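Local coordinates for serine racemase (Enterococcus faecalis, PDB 4ECL), which belongs to the alanine racemase family, as the cytoplasmic part of VanTG that joins a TIM-barrel domain to a second, beta-rich domain, at residues 9-14 against 242-247; 15-20 against 50-55; 298-303 against 342-347. All coordinates share one frame; numbering follows the deposited sequence.

Contacts 1 and 2 share helix 13-25 and touch where Asn15 ND2 meets the Pro243 carbonyl; the centres of the two contacts are about 11 Å apart. Contact 1 is held by strand-to-strand backbone bonds, buried on its leucine face and more open at Glu10-Ser246. Contact 2, nested in the loop closed by contact 1, is more fully buried and packs helix on helix through leucine and valine methyls and the Tyr52 ring, with one weak polar bond. Contact 3, in the beta-rich part, is only partly buried, its centre about 21 Å from the centre of the chain. Its strand 298-301 belongs to contact 1's mixed sheet, strand 342-344 does not; side-chain packing, without hydrogen bonds, joins its segments.

Contact 1: residues 9-14 against 242-247; sequences LEINLN and RPVLSL
Leu9 sits with its CD2 methyl among two leucines of the opposite strand: it lies 3.7 Å from Leu245 CD1 and 3.7 Å from Leu247 CD1. The torsion of Leu9 (chi1 -66°, CG beside the backbone N) carries that branch over the neighbouring strand, where it crosses both partners at a slant. Beyond the leucines, Ile11 CG2 approaches Val244 CG1, just before strand 245-257 begins, to 3.6 Å.

Beneath this layer the backbones pair antiparallel, the two short strands making an angle of 158°. Glu10 and Ser246 form the hydrogen-bonded pair: Glu10 N donates to Ser246 O at 2.8 Å, and Ser246 N returns the bond to Glu10 O. Past the last bridge, Asn12 N gives an almost straight bond (179° at the hydrogen) to Val244 O, 2.7 Å away.

On the opposite face a water donates to Glu10 O at 2.9 Å and also hydrogen-bonds Ser246 OG, so the Glu10 carbonyl accepts twice. The Glu10 carboxylate turns to a salt bridge with Arg373, while Asn12 OD1 N-caps helix 13-25 by accepting from Asn15 N.

Strand 7-11 thus runs between strand 245-257, antiparallel to it, and strand 369-372, parallel to it; helix 13-25 follows directly and lays Leu16 and Asn19 against Val244.

Contact 2: residues 15-20 against 50-55; sequences NLEHNV and TTYLEQ
Most of the apolar pairs meet at one methyl, Leu53 CD2, which lies 3.7 Å from Leu16 CD2 and 3.8 Å from Val20 CG2. The methyl thus meets two side chains one turn apart on the same face of helix 13-25. Leu16 crosses Leu53 at about a right angle, and Leu16 CD2 also reaches Tyr52 CD2 at 3.9 Å, the two side chains lying alongside with their ends pointing opposite ways.

The polar part is a single weak hydrogen bond, donated by Tyr52 OH to Glu17 OE1 over 3.1 Å. With CG anti to the backbone N (chi1 -173°) and the chain extended, Glu17 crosses the phenol at about a right angle and brings OE1 to the hydroxyl; its CB is at the ring edge, 4.1 Å from Tyr52 CE2. The carboxylate stands nearly perpendicular to the ring (89°).

The short helical axes pass 10.7 Å apart at 50°, a spacing bridged by side chains alone. Helix 46-55, whose Leu53 also touches Phe61, is the longer of two helices between the parallel strands 32-36 and 60-63, in a beta-alpha-beta unit of the TIM barrel; helix 13-25 packs against it.

Contact 3: residues 298-303 against 342-347; sequences YVLIGG and EEITAP
Tyr298 opens the contact by meeting the CD1 methyl of Ile344 with the phenol end of its ring. That methyl is 3.8 Å from Tyr298 CZ and lies obliquely to the ring, the two side chains reaching toward each other from their own strands. The tyrosine holds CG between its own backbone N and carbonyl carbon (chi1 55°), a crowded position that brings the ring round to this side of the strand; Met348 of helix 346-352 touches it as well. Val299, next in line, points away and packs on Val319.

Leu300 comes back to the facing segment and wedges its forked end between Glu342 and Ile344. Its CD1 is 3.6 Å from Glu342 CB and 3.6 Å from Glu342 O, while Leu300 CD2 lies 3.8 Å from the same CB; CD1 also comes within 4.0 Å of Ile344 CG2. Leu300 crosses the glutamate side chain at about a right angle and the isoleucine at a slant.

Gly302 and Gly303 then reverse the chain toward strand 304-309 in a type I' turn, both with positive phi. Gly303 O approaches Glu342 CG to 3.3 Å, a contact between a carbonyl oxygen and the aliphatic stem. The side chain is bent at its second torsion (chi2 -76°), and Glu342 OE1 receives a weak hydrogen bond from Gln305. Gly303 N, in turn, bonds the carboxylate of Asp339.

No hydrogen bond joins the two segments, and their strand axes stay 7.8 Å apart, too far for sheet neighbours. Backbone bonding goes to other partners, Leu300 to Thr334 and Ile344 to Gly337. The contact itself is therefore mainly van der Waals packing of the Tyr298 ring, Leu300, Ile344 and the aliphatic stem of Glu342, whose carboxylate has its weak bond outside the contact.

Contact 1: residues 9-14 against 242-247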
loop_
_atom_site.group_PDB
_atom_site.type_symbol
_atom_site.label_atom_id
_atom_site.label_comp_id
_atom_site.label_asym_id
_atom_site.label_seq_id
_atom_site.Cartn_x
_atom_site.Cartn_y
_atom_site.Cartn_z
ATOM N N LEU A 9 -13.604 -2.791 -2.198
ATOM C CA LEU A 9 -14.048 -1.962 -1.098
ATOM C C LEU A 9 -15.462 -1.510 -1.393
ATOM O O LEU A 9 -15.803 -1.204 -2.537
ATOM C CB LEU A 9 -13.155 -0.734 -0.935
ATOM C CG LEU A 9 -11.710 -0.987 -0.502
ATOM C CD1 LEU A 9 -10.879 0.262 -0.698
ATOM C CD2 LEU A 9 -11.664 -1.441 0.946
ATOM N N GLU A 10 -16.277 -1.469 -0.346
ATOM C CA GLU A 10 -17.652 -1.028 -0.459
ATOM C C GLU A 10 -17.764 0.220 0.394
ATOM O O GLU A 10 -17.408 0.209 1.573
ATOM C CB GLU A 10 -18.606 -2.127 0.038
ATOM C CG GLU A 10 -19.344 -2.857 -1.060
ATOM C CD GLU A 10 -20.432 -3.792 -0.528
ATOM O OE1 GLU A 10 -20.612 -4.882 -1.108
ATOM O OE2 GLU A 10 -21.104 -3.429 0.463
ATOM N N ILE A 11 -18.198 1.313 -0.225
ATOM C CA ILE A 11 -18.259 2.619 0.431
ATOM C C ILE A 11 -19.710 2.979 0.745
ATOM O O ILE A 11 -20.513 3.205 -0.169
ATOM C CB ILE A 11 -17.656 3.713 -0.469
ATOM C CG1 ILE A 11 -16.211 3.373 -0.821
ATOM C CG2 ILE A 11 -17.701 5.064 0.221
ATOM C CD1 ILE A 11 -15.321 3.206 0.391
ATOM N N ASN A 12 -20.052 3.013 2.034
ATOM C CA ASN A 12 -21.428 3.297 2.431
ATOM C C ASN A 12 -21.669 4.810 2.437
ATOM O O ASN A 12 -21.389 5.498 3.433
ATOM C CB ASN A 12 -21.753 2.683 3.797
ATOM C CG ASN A 12 -23.251 2.782 4.147
ATOM O OD1 ASN A 12 -23.939 3.702 3.709
ATOM N ND2 ASN A 12 -23.752 1.821 4.922
ATOM N N LEU A 13 -22.185 5.320 1.323
ATOM C CA LEU A 13 -22.383 6.759 1.164
ATOM C C LEU A 13 -23.426 7.321 2.135
ATOM O O LEU A 13 -23.332 8.466 2.569
ATOM C CB LEU A 13 -22.746 7.094 -0.284
ATOM C CG LEU A 13 -21.583 6.958 -1.262
ATOM C CD1 LEU A 13 -21.980 7.517 -2.613
ATOM C CD2 LEU A 13 -20.309 7.634 -0.744
ATOM N N ASN A 14 -24.419 6.514 2.476
ATOM C CA ASN A 14 -25.390 6.922 3.467
ATOM C C ASN A 14 -24.726 7.154 4.806
ATOM O O ASN A 14 -25.026 8.123 5.485
ATOM C CB ASN A 14 -26.503 5.884 3.605
ATOM C CG ASN A 14 -27.658 6.161 2.680
ATOM O OD1 ASN A 14 -28.604 6.864 3.045
ATOM N ND2 ASN A 14 -27.584 5.630 1.466
ATOM N N ARG A 242 -20.630 6.516 11.987
ATOM C CA ARG A 242 -20.870 5.189 11.431
ATOM C C ARG A 242 -19.823 4.836 10.364
ATOM O O ARG A 242 -19.485 5.679 9.539
ATOM C CB ARG A 242 -22.290 5.101 10.879
ATOM C CG ARG A 242 -23.355 5.354 11.957
ATOM C CD ARG A 242 -24.772 5.254 11.432
ATOM N NE ARG A 242 -25.736 5.597 12.474
ATOM C CZ ARG A 242 -26.962 6.052 12.241
ATOM N NH1 ARG A 242 -27.387 6.233 10.996
ATOM N NH2 ARG A 242 -27.762 6.341 13.260
ATOM N N PRO A 243 -19.316 3.586 10.382
ATOM C CA PRO A 243 -18.232 3.179 9.471
ATOM C C PRO A 243 -18.656 3.251 8.007
ATOM O O PRO A 243 -19.743 2.788 7.641
ATOM C CB PRO A 243 -17.959 1.721 9.868
ATOM C CG PRO A 243 -19.219 1.253 10.538
ATOM C CD PRO A 243 -19.765 2.473 11.237
ATOM N N VAL A 244 -17.800 3.847 7.188
ATOM C CA VAL A 244 -18.090 4.047 5.774
ATOM C C VAL A 244 -17.547 2.910 4.897
ATOM O O VAL A 244 -18.174 2.522 3.898
ATOM C CB VAL A 244 -17.519 5.402 5.297
ATOM C CG1 VAL A 244 -17.667 5.563 3.784
ATOM C CG2 VAL A 244 -18.205 6.553 6.037
ATOM N N LEU A 245 -16.386 2.373 5.275
ATOM C CA LEU A 245 -15.693 1.405 4.425
ATOM C C LEU A 245 -15.923 -0.050 4.805
ATOM O O LEU A 245 -15.829 -0.421 5.976
ATOM C CB LEU A 245 -14.186 1.697 4.417
ATOM C CG LEU A 245 -13.259 0.810 3.578
ATOM C CD1 LEU A 245 -12.081 1.628 3.059
ATOM C CD2 LEU A 245 -12.750 -0.392 4.388
ATOM N N SER A 246 -16.180 -0.883 3.801
ATOM C CA SER A 246 -16.099 -2.326 3.978
ATOM C C SER A 246 -15.084 -2.909 3.015
ATOM O O SER A 246 -14.915 -2.393 1.913
ATOM C CB SER A 246 -17.455 -2.980 3.721
ATOM O OG SER A 246 -18.315 -2.751 4.809
ATOM N N LEU A 247 -14.425 -3.987 3.432
ATOM C CA LEU A 247 -13.495 -4.732 2.571
ATOM C C LEU A 247 -13.983 -6.166 2.342
ATOM O O LEU A 247 -14.198 -6.923 3.301
ATOM C CB LEU A 247 -12.100 -4.756 3.182
ATOM C CG LEU A 247 -11.019 -5.577 2.456
ATOM C CD1 LEU A 247 -10.725 -5.021 1.072
ATOM C CD2 LEU A 247 -9.756 -5.655 3.298
HETATM O O HOH W 1 -19.422 -0.279 3.594
#

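Contact 2: residues 15-20 against 50-55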
loop_
_atom_site.group_PDB
_atom_site.type_symbol
_atom_site.label_atom_id
_atom_site.label_comp_id
_atom_site.label_asym_id
_atom_site.label_seq_id
_atom_site.Cartn_x
_atom_site.Cartn_y
_atom_site.Cartn_z
ATOM N N ASN A 15 -23.816 6.263 5.176
ATOM C CA ASN A 15 -23.104 6.400 6.430
ATOM C C ASN A 15 -22.201 7.634 6.429
ATOM O O ASN A 15 -22.062 8.309 7.450
ATOM C CB ASN A 15 -22.283 5.148 6.708
ATOM C CG ASN A 15 -23.044 4.123 7.505
ATOM O OD1 ASN A 15 -24.232 4.301 7.801
ATOM N ND2 ASN A 15 -22.365 3.034 7.866
ATOM N N LEU A 16 -21.598 7.921 5.277
ATOM C CA LEU A 16 -20.725 9.084 5.122
ATOM C C LEU A 16 -21.504 10.384 5.310
ATOM O O LEU A 16 -21.031 11.310 5.969
ATOM C CB LEU A 16 -20.063 9.081 3.744
ATOM C CG LEU A 16 -19.165 10.269 3.367
ATOM C CD1 LEU A 16 -17.921 10.341 4.236
ATOM C CD2 LEU A 16 -18.771 10.176 1.899
ATOM N N GLU A 17 -22.687 10.439 4.705
ATOM C CA GLU A 17 -23.585 11.581 4.813
ATOM C C GLU A 17 -24.043 11.761 6.255
ATOM O O GLU A 17 -24.178 12.884 6.739
ATOM C CB GLU A 17 -24.795 11.365 3.903
ATOM C CG GLU A 17 -25.746 12.546 3.785
ATOM C CD GLU A 17 -26.924 12.219 2.885
ATOM O OE1 GLU A 17 -27.133 11.020 2.615
ATOM O OE2 GLU A 17 -27.626 13.146 2.436
ATOM N N HIS A 18 -24.311 10.650 6.937
ATOM C CA HIS A 18 -24.679 10.716 8.347
ATOM C C HIS A 18 -23.545 11.339 9.137
ATOM O O HIS A 18 -23.771 12.181 10.007
ATOM C CB HIS A 18 -25.005 9.331 8.914
ATOM C CG HIS A 18 -25.078 9.297 10.410
ATOM N ND1 HIS A 18 -26.253 9.503 11.104
ATOM C CD2 HIS A 18 -24.119 9.096 11.347
ATOM C CE1 HIS A 18 -26.015 9.429 12.401
ATOM N NE2 HIS A 18 -24.731 9.178 12.577
ATOM N N ASN A 19 -22.319 10.927 8.835
ATOM C CA ASN A 19 -21.161 11.484 9.534
ATOM C C ASN A 19 -21.004 12.983 9.325
ATOM O O ASN A 19 -20.764 13.724 10.284
ATOM C CB ASN A 19 -19.876 10.739 9.145
ATOM C CG ASN A 19 -19.906 9.290 9.582
ATOM O OD1 ASN A 19 -20.690 8.919 10.463
ATOM N ND2 ASN A 19 -19.059 8.460 8.972
ATOM N N VAL A 20 -21.145 13.426 8.078
ATOM C CA VAL A 20 -21.043 14.848 7.756
ATOM C C VAL A 20 -22.039 15.674 8.566
ATOM O O VAL A 20 -21.687 16.712 9.141
ATOM C CB VAL A 20 -21.236 15.103 6.254
ATOM C CG1 VAL A 20 -21.566 16.558 5.992
ATOM C CG2 VAL A 20 -19.979 14.693 5.477
ATOM N N THR A 50 -15.030 12.358 -2.600
ATOM C CA THR A 50 -15.033 13.809 -2.742
ATOM C C THR A 50 -16.184 14.334 -3.602
ATOM O O THR A 50 -16.803 15.346 -3.260
ATOM C CB THR A 50 -13.675 14.347 -3.258
ATOM O OG1 THR A 50 -12.601 13.741 -2.524
ATOM C CG2 THR A 50 -13.595 15.843 -3.064
ATOM N N THR A 51 -16.492 13.659 -4.705
ATOM C CA THR A 51 -17.634 14.089 -5.513
ATOM C C THR A 51 -18.935 14.021 -4.697
ATOM O O THR A 51 -19.781 14.923 -4.769
ATOM C CB THR A 51 -17.772 13.270 -6.809
ATOM O OG1 THR A 51 -17.876 11.886 -6.478
ATOM C CG2 THR A 51 -16.557 13.475 -7.705
ATOM N N TYR A 52 -19.082 12.964 -3.898
ATOM C CA TYR A 52 -20.271 12.826 -3.063
ATOM C C TYR A 52 -20.304 13.894 -1.955
ATOM O O TYR A 52 -21.357 14.477 -1.673
ATOM C CB TYR A 52 -20.379 11.414 -2.464
ATOM C CG TYR A 52 -21.695 11.166 -1.751
ATOM C CD1 TYR A 52 -22.853 10.903 -2.472
ATOM C CD2 TYR A 52 -21.784 11.212 -0.359
ATOM C CE1 TYR A 52 -24.056 10.684 -1.834
ATOM C CE2 TYR A 52 -22.993 10.993 0.289
ATOM C CZ TYR A 52 -24.122 10.730 -0.457
ATOM O OH TYR A 52 -25.330 10.507 0.163
ATOM N N LEU A 53 -19.154 14.150 -1.338
ATOM C CA LEU A 53 -19.066 15.179 -0.306
ATOM C C LEU A 53 -19.491 16.538 -0.835
ATOM O O LEU A 53 -20.255 17.257 -0.180
ATOM C CB LEU A 53 -17.655 15.265 0.261
ATOM C CG LEU A 53 -17.249 14.070 1.122
ATOM C CD1 LEU A 53 -15.821 14.236 1.655
ATOM C CD2 LEU A 53 -18.260 13.857 2.247
ATOM N N GLU A 54 -18.990 16.897 -2.013
ATOM C CA GLU A 54 -19.403 18.146 -2.642
ATOM C C GLU A 54 -20.894 18.114 -2.983
ATOM O O GLU A 54 -21.587 19.130 -2.892
ATOM C CB GLU A 54 -18.569 18.440 -3.888
ATOM C CG GLU A 54 -18.859 19.800 -4.500
ATOM C CD GLU A 54 -17.762 20.264 -5.453
ATOM O OE1 GLU A 54 -16.887 21.047 -5.025
ATOM O OE2 GLU A 54 -17.779 19.856 -6.630
ATOM N N GLN A 55 -21.393 16.946 -3.369
ATOM C CA GLN A 55 -22.805 16.832 -3.701
ATOM C C GLN A 55 -23.661 17.159 -2.483
ATOM O O GLN A 55 -24.666 17.866 -2.589
ATOM C CB GLN A 55 -23.133 15.436 -4.228
ATOM C CG GLN A 55 -24.593 15.254 -4.640
ATOM C CD GLN A 55 -24.919 13.814 -4.987
ATOM O OE1 GLN A 55 -24.206 13.175 -5.759
ATOM N NE2 GLN A 55 -25.991 13.292 -4.406
#

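Contact 3: residues 298-303 against 342-347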
loop_
_atom_site.group_PDB
_atom_site.type_symbol
_atom_site.label_atom_id
_atom_site.label_comp_id
_atom_site.label_asym_id
_atom_site.label_seq_id
_atom_site.Cartn_x
_atom_site.Cartn_y
_atom_site.Cartn_z
ATOM N N TYR A 298 -9.728 -12.957 11.560
ATOM C CA TYR A 298 -10.670 -13.876 10.955
ATOM C C TYR A 298 -11.454 -13.089 9.918
ATOM O O TYR A 298 -11.371 -11.869 9.867
ATOM C CB TYR A 298 -11.612 -14.454 12.017
ATOM C CG TYR A 298 -12.338 -13.400 12.836
ATOM C CD1 TYR A 298 -13.504 -12.815 12.366
ATOM C CD2 TYR A 298 -11.852 -12.990 14.076
ATOM C CE1 TYR A 298 -14.172 -11.852 13.105
ATOM C CE2 TYR A 298 -12.513 -12.024 14.821
ATOM C CZ TYR A 298 -13.672 -11.460 14.329
ATOM O OH TYR A 298 -14.344 -10.500 15.050
ATOM N N VAL A 299 -12.215 -13.770 9.080
ATOM C CA VAL A 299 -13.117 -13.038 8.211
ATOM C C VAL A 299 -14.543 -13.469 8.511
ATOM O O VAL A 299 -14.764 -14.434 9.243
ATOM C CB VAL A 299 -12.783 -13.260 6.736
ATOM C CG1 VAL A 299 -11.343 -12.820 6.448
ATOM C CG2 VAL A 299 -12.972 -14.724 6.359
ATOM N N LEU A 300 -15.513 -12.748 7.963
ATOM C CA LEU A 300 -16.903 -13.143 8.132
ATOM C C LEU A 300 -17.431 -13.776 6.848
ATOM O O LEU A 300 -17.373 -13.183 5.765
ATOM C CB LEU A 300 -17.777 -11.962 8.563
ATOM C CG LEU A 300 -17.386 -11.267 9.877
ATOM C CD1 LEU A 300 -18.334 -10.104 10.197
ATOM C CD2 LEU A 300 -17.327 -12.246 11.046
ATOM N N ILE A 301 -17.921 -14.998 6.980
ATOM C CA ILE A 301 -18.565 -15.688 5.871
ATOM C C ILE A 301 -19.868 -16.286 6.385
ATOM O O ILE A 301 -19.878 -16.977 7.407
ATOM C CB ILE A 301 -17.685 -16.795 5.266
ATOM C CG1 ILE A 301 -16.432 -16.192 4.623
ATOM C CG2 ILE A 301 -18.477 -17.570 4.222
ATOM C CD1 ILE A 301 -15.405 -17.221 4.160
ATOM N N GLY A 302 -20.960 -16.002 5.679
ATOM C CA GLY A 302 -22.279 -16.445 6.099
ATOM C C GLY A 302 -22.581 -16.045 7.533
ATOM O O GLY A 302 -23.218 -16.794 8.280
ATOM N N GLY A 303 -22.096 -14.872 7.925
ATOM C CA GLY A 303 -22.314 -14.365 9.263
ATOM C C GLY A 303 -21.488 -15.037 10.344
ATOM O O GLY A 303 -21.723 -14.826 11.529
ATOM N N GLU A 342 -22.741 -10.169 12.976
ATOM C CA GLU A 342 -21.315 -10.064 13.277
ATOM C C GLU A 342 -20.696 -8.802 12.657
ATOM O O GLU A 342 -21.149 -8.331 11.616
ATOM C CB GLU A 342 -20.591 -11.314 12.755
ATOM C CG GLU A 342 -20.676 -12.529 13.667
ATOM C CD GLU A 342 -19.756 -12.436 14.880
ATOM O OE1 GLU A 342 -18.872 -11.547 14.909
ATOM O OE2 GLU A 342 -19.919 -13.257 15.808
ATOM N N GLU A 343 -19.663 -8.259 13.296
ATOM C CA GLU A 343 -18.925 -7.121 12.723
ATOM C C GLU A 343 -17.439 -7.152 13.063
ATOM O O GLU A 343 -17.051 -7.382 14.206
ATOM C CB GLU A 343 -19.517 -5.772 13.163
ATOM C CG GLU A 343 -18.800 -4.576 12.529
ATOM C CD GLU A 343 -19.470 -3.240 12.831
ATOM O OE1 GLU A 343 -20.285 -3.157 13.780
ATOM O OE2 GLU A 343 -19.186 -2.270 12.102
ATOM N N ILE A 344 -16.610 -6.925 12.053
ATOM C CA ILE A 344 -15.177 -6.804 12.251
ATOM C C ILE A 344 -14.792 -5.398 11.793
ATOM O O ILE A 344 -14.729 -5.114 10.595
ATOM C CB ILE A 344 -14.418 -7.927 11.485
ATOM C CG1 ILE A 344 -12.908 -7.743 11.573
ATOM C CG2 ILE A 344 -14.877 -8.026 10.040
ATOM C CD1 ILE A 344 -12.318 -8.186 12.894
ATOM N N THR A 345 -14.593 -4.499 12.752
ATOM C CA THR A 345 -14.364 -3.091 12.422
ATOM C C THR A 345 -12.920 -2.793 12.027
ATOM O O THR A 345 -11.990 -3.514 12.414
ATOM C CB THR A 345 -14.740 -2.169 13.590
ATOM O OG1 THR A 345 -13.736 -2.249 14.607
ATOM C CG2 THR A 345 -16.083 -2.588 14.171
ATOM N N ALA A 346 -12.741 -1.726 11.252
ATOM C CA ALA A 346 -11.404 -1.275 10.901
ATOM C C ALA A 346 -10.518 -1.085 12.140
ATOM O O ALA A 346 -9.380 -1.528 12.141
ATOM C CB ALA A 346 -11.452 -0.013 10.044
ATOM N N PRO A 347 -11.032 -0.447 13.209
ATOM C CA PRO A 347 -10.126 -0.381 14.363
ATOM C C PRO A 347 -9.707 -1.740 14.941
ATOM O O PRO A 347 -8.548 -1.868 15.344
ATOM C CB PRO A 347 -10.921 0.432 15.394
ATOM C CG PRO A 347 -11.796 1.298 14.573
ATOM C CD PRO A 347 -12.173 0.476 13.361
#